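Side-chain contacts in uncharacterized protein (Paraburkholderia phytofirmans, PDB 5T11), which is a periplasmic lipoprotein, the dodecameric PelC, which probably guides Pel polysaccharide to its export across the outer membrane: residues E40-A43 with A44-R48; A14-R17 with G18-V21. The protein carries 1 engineered substitution. All coordinates share one frame; numbering follows the deposited sequence.

Contact 1 (E40-A43 with A44-R48)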
loop_
_atom_site.group_PDB
_atom_site.type_symbol
_atom_site.label_atom_id
_atom_site.label_comp_id
_atom_site.label_asym_id
_atom_site.label_seq_id
_atom_site.Cartn_x
_atom_site.Cartn_y
_atom_site.Cartn_z
ATOM N N GLU B 40 34.299 -8.800 -11.835
ATOM C CA GLU B 40 35.174 -9.630 -12.664
ATOM C C GLU B 40 35.556 -8.901 -13.948
ATOM O O GLU B 40 36.728 -8.887 -14.340
ATOM C CB GLU B 40 34.493 -10.955 -13.008
ATOM C CG GLU B 40 34.388 -11.954 -11.887
ATOM C CD GLU B 40 33.336 -13.020 -12.174
ATOM O OE1 GLU B 40 32.714 -12.949 -13.257
ATOM O OE2 GLU B 40 33.129 -13.918 -11.322
ATOM N N SER B 41 34.566 -8.300 -14.621
ATOM C CA SER B 41 34.816 -7.587 -15.872
ATOM C C SER B 41 35.712 -6.380 -15.650
ATOM O O SER B 41 36.670 -6.155 -16.402
ATOM C CB SER B 41 33.495 -7.146 -16.510
ATOM O OG SER B 41 32.744 -8.273 -16.901
ATOM N N ILE B 42 35.394 -5.566 -14.642
ATOM C CA ILE B 42 36.240 -4.414 -14.349
ATOM C C ILE B 42 37.644 -4.884 -13.989
ATOM O O ILE B 42 38.641 -4.323 -14.463
ATOM C CB ILE B 42 35.619 -3.550 -13.231
ATOM C CG1 ILE B 42 34.315 -2.920 -13.703
ATOM C CG2 ILE B 42 36.604 -2.441 -12.800
ATOM C CD1 ILE B 42 33.388 -2.441 -12.535
ATOM N N ALA B 43 37.745 -5.955 -13.192
ATOM C CA ALA B 43 39.060 -6.411 -12.746
ATOM C C ALA B 43 39.883 -6.931 -13.914
ATOM O O ALA B 43 41.087 -6.647 -14.007
ATOM C CB ALA B 43 38.930 -7.492 -11.669
ATOM N N ALA B 44 39.247 -7.685 -14.822
ATOM C CA ALA B 44 39.956 -8.190 -15.993
ATOM C C ALA B 44 40.533 -7.045 -16.818
ATOM O O ALA B 44 41.711 -7.080 -17.209
ATOM C CB ALA B 44 39.032 -9.059 -16.850
ATOM N N ASN B 45 39.719 -6.016 -17.089
ATOM C CA ASN B 45 40.213 -4.889 -17.876
ATOM C C ASN B 45 41.311 -4.129 -17.132
ATOM O O ASN B 45 42.271 -3.658 -17.754
ATOM C CB ASN B 45 39.066 -3.955 -18.262
ATOM C CG ASN B 45 38.403 -4.353 -19.587
ATOM O OD1 ASN B 45 38.596 -5.468 -20.089
ATOM N ND2 ASN B 45 37.629 -3.432 -20.165
ATOM N N THR B 46 41.203 -4.025 -15.806
ATOM C CA THR B 46 42.220 -3.322 -15.027
ATOM C C THR B 46 43.571 -4.025 -15.125
ATOM O O THR B 46 44.593 -3.398 -15.436
ATOM C CB THR B 46 41.770 -3.207 -13.563
ATOM O OG1 THR B 46 40.523 -2.497 -13.487
ATOM C CG2 THR B 46 42.818 -2.471 -12.725
ATOM N N LEU B 47 43.590 -5.341 -14.882
ATOM C CA LEU B 47 44.809 -6.126 -15.066
ATOM C C LEU B 47 45.392 -5.936 -16.458
ATOM O O LEU B 47 46.619 -5.882 -16.623
ATOM C CB LEU B 47 44.529 -7.610 -14.828
ATOM C CG LEU B 47 44.207 -8.085 -13.413
ATOM C CD1 LEU B 47 43.935 -9.594 -13.444
ATOM C CD2 LEU B 47 45.335 -7.744 -12.437
ATOM N N ARG B 48 44.529 -5.852 -17.478
ATOM C CA ARG B 48 45.008 -5.614 -18.838
ATOM C C ARG B 48 45.541 -4.199 -18.994
ATOM O O ARG B 48 46.582 -3.991 -19.628
ATOM C CB ARG B 48 43.897 -5.853 -19.856
ATOM C CG ARG B 48 43.615 -7.296 -20.155
ATOM C CD ARG B 48 42.639 -7.388 -21.319
ATOM N NE ARG B 48 41.971 -8.678 -21.347
ATOM C CZ ARG B 48 40.715 -8.877 -20.983
ATOM N NH1 ARG B 48 39.971 -7.854 -20.584
ATOM N NH2 ARG B 48 40.203 -10.102 -21.045
#

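Contact 2 (A14-R17 with G18-V21)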
loop_
_atom_site.group_PDB
_atom_site.type_symbol
_atom_site.label_atom_id
_atom_site.label_comp_id
_atom_site.label_asym_id
_atom_site.label_seq_id
_atom_site.Cartn_x
_atom_site.Cartn_y
_atom_site.Cartn_z
ATOM N N ALA B 14 56.313 -9.785 -8.515
ATOM C CA ALA B 14 56.249 -8.873 -9.644
ATOM C C ALA B 14 55.657 -9.627 -10.824
ATOM O O ALA B 14 56.202 -10.651 -11.248
ATOM C CB ALA B 14 57.636 -8.325 -9.976
ATOM N N LEU B 15 54.528 -9.156 -11.332
ATOM C CA LEU B 15 53.955 -9.791 -12.506
ATOM C C LEU B 15 54.708 -9.353 -13.754
ATOM O O LEU B 15 55.260 -8.249 -13.823
ATOM C CB LEU B 15 52.472 -9.459 -12.649
ATOM C CG LEU B 15 51.477 -10.339 -11.886
ATOM C CD1 LEU B 15 51.742 -10.342 -10.402
ATOM C CD2 LEU B 15 50.049 -9.871 -12.143
ATOM N N ALA B 16 54.740 -10.242 -14.740
ATOM C CA ALA B 16 55.301 -9.945 -16.045
ATOM C C ALA B 16 54.186 -9.885 -17.083
ATOM O O ALA B 16 53.100 -10.439 -16.891
ATOM C CB ALA B 16 56.348 -10.991 -16.446
ATOM N N ARG B 17 54.483 -9.198 -18.193
ATOM C CA ARG B 17 53.541 -9.083 -19.305
ATOM C C ARG B 17 52.985 -10.439 -19.727
ATOM O O ARG B 17 51.779 -10.577 -19.962
ATOM C CB ARG B 17 54.223 -8.404 -20.497
ATOM C CG ARG B 17 54.249 -6.884 -20.435
ATOM C CD ARG B 17 55.135 -6.302 -21.517
ATOM N NE ARG B 17 56.549 -6.437 -21.179
ATOM C CZ ARG B 17 57.555 -6.271 -22.036
ATOM N NH1 ARG B 17 57.315 -5.967 -23.307
ATOM N NH2 ARG B 17 58.806 -6.415 -21.621
ATOM N N GLY B 18 53.843 -11.453 -19.814
ATOM C CA GLY B 18 53.466 -12.753 -20.327
ATOM C C GLY B 18 52.883 -13.733 -19.332
ATOM O O GLY B 18 52.642 -14.889 -19.700
ATOM N N ASP B 19 52.656 -13.321 -18.083
ATOM C CA ASP B 19 52.018 -14.180 -17.092
ATOM C C ASP B 19 50.528 -14.265 -17.399
ATOM O O ASP B 19 49.828 -13.249 -17.345
ATOM C CB ASP B 19 52.227 -13.636 -15.681
ATOM C CG ASP B 19 53.643 -13.829 -15.172
ATOM O OD1 ASP B 19 54.335 -14.757 -15.641
ATOM O OD2 ASP B 19 54.055 -13.051 -14.278
ATOM N N LYS B 20 50.038 -15.466 -17.706
ATOM C CA LYS B 20 48.620 -15.656 -18.001
ATOM C C LYS B 20 47.833 -15.702 -16.696
ATOM O O LYS B 20 48.134 -16.503 -15.807
ATOM C CB LYS B 20 48.407 -16.928 -18.816
ATOM C CG LYS B 20 49.316 -16.995 -20.036
ATOM C CD LYS B 20 48.851 -17.994 -21.083
ATOM C CE LYS B 20 49.618 -17.779 -22.384
ATOM N NZ LYS B 20 49.664 -16.331 -22.768
ATOM N N VAL B 21 46.831 -14.840 -16.581
ATOM C CA VAL B 21 45.997 -14.727 -15.389
ATOM C C VAL B 21 44.559 -15.046 -15.769
ATOM O O VAL B 21 44.019 -14.469 -16.720
ATOM C CB VAL B 21 46.083 -13.322 -14.770
ATOM C CG1 VAL B 21 45.143 -13.199 -13.565
ATOM C CG2 VAL B 21 47.517 -12.992 -14.404
HETATM O O HOH W 1 49.837 -12.553 -19.845
#

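Contact 1 (E40-A43 with A44-R48)
T46 turns its hydroxyl back onto the preceding turn of the helix, where OG1 donates a hydrogen bond to I42 O, 2.8 Å away. The first torsion explains the reach: OG1 stands beside the backbone N and anti to the carbonyl carbon (chi1 -59°). T46 N also donates to I42 O, at 2.9 Å. I42 O is thus gripped twice, the amide tilted modestly from the carbonyl plane and the hydroxyl well above it. I42 CG2 lies 4.0 Å from T46 OG1, the side chains meeting at a slant. One residue further on, L47 N bonds to A43 O at 3.0 Å in a nearly straight line, and L47 CG leans against that same oxygen. A44 N to E40 O and N45 N to S41 O are the preceding rungs of this i to i+4 ladder.

Helix 35-49 links strands 21-28 and 55-57 in a beta-alpha-beta unit; E40 OE2 accepts from I26 N and R48 NH2 bonds V55 O, tying it to both. A44 packs on V55 and I57, and A43 and L47 rest on L92 of strand 90-99. I42 and T46 meet I149 of helix 141-152, whereas N45 reaches through ND2 to T130 of the second subunit.

Contact 2 (A14-R17 with G18-V21)
A16 and D19 hold each other through two hydrogen bonds, one made by a side chain and one by the backbone. D19 OD2 accepts a hydrogen bond from A16 N at 2.9 Å, and in return D19 N donates to A16 O at 3.2 Å. Both bonds are fairly straight at the hydrogen, yet their acceptors are met obliquely: A16 N comes from above the carboxylate plane, 52° out of it, and D19 N likewise stands well above the plane of the A16 carbonyl. A chi1 of -73° swings CG of D19 to the side of its own backbone N, and this folds the carboxylate back over the turn toward A16. The methyl group A16 CB lies 3.8 Å from D19 OD2, and L15 CA approaches the same oxygen from the preceding residue.

Between them R17 and G18 form the bend. The R17 side chain bends at chi3 and packs on A158. A water lies 2.8 Å from R17 O and close to D19 O, the latter link weak.

The second shell fixes the carboxylate from its other oxygen: D19 OD1 forms a salt bridge with R89, so the group is tied both to the turn and to R89, just before strand 90-99. Backbone bonds from L15 to R159 and from R17 to A53 pin the loop to neighbouring segments, and the L15 side chain packs on I52 and L156.

The four residues A16 to D19 form a type I beta turn, with the D19 carboxylate bonding back to the first residue's amide. This turn brings the chain into strand 21-28 of the mixed sheet.

Overall arrangement
Contact 2 comes first along the chain, in the loop between strands 5-9 and 21-28; contact 1 follows on helix 35-49, beyond strand 21-28. Their centres are 14 Å apart, but they touch where L47 CD1 packs 3.8 Å from V21 CG1. Both belong to the surroundings of the beta-alpha-beta unit formed by strand 21-28, helix 35-49 and strand 55-57: contact 2 leads into its first strand, and contact 1 lies on its connecting helix. L156 touches both L15 and L47, a further bridge between them. Contact 1 is buried and reaches the second subunit of the dodecamer, whereas contact 2 lies nearer the periphery of its own chain.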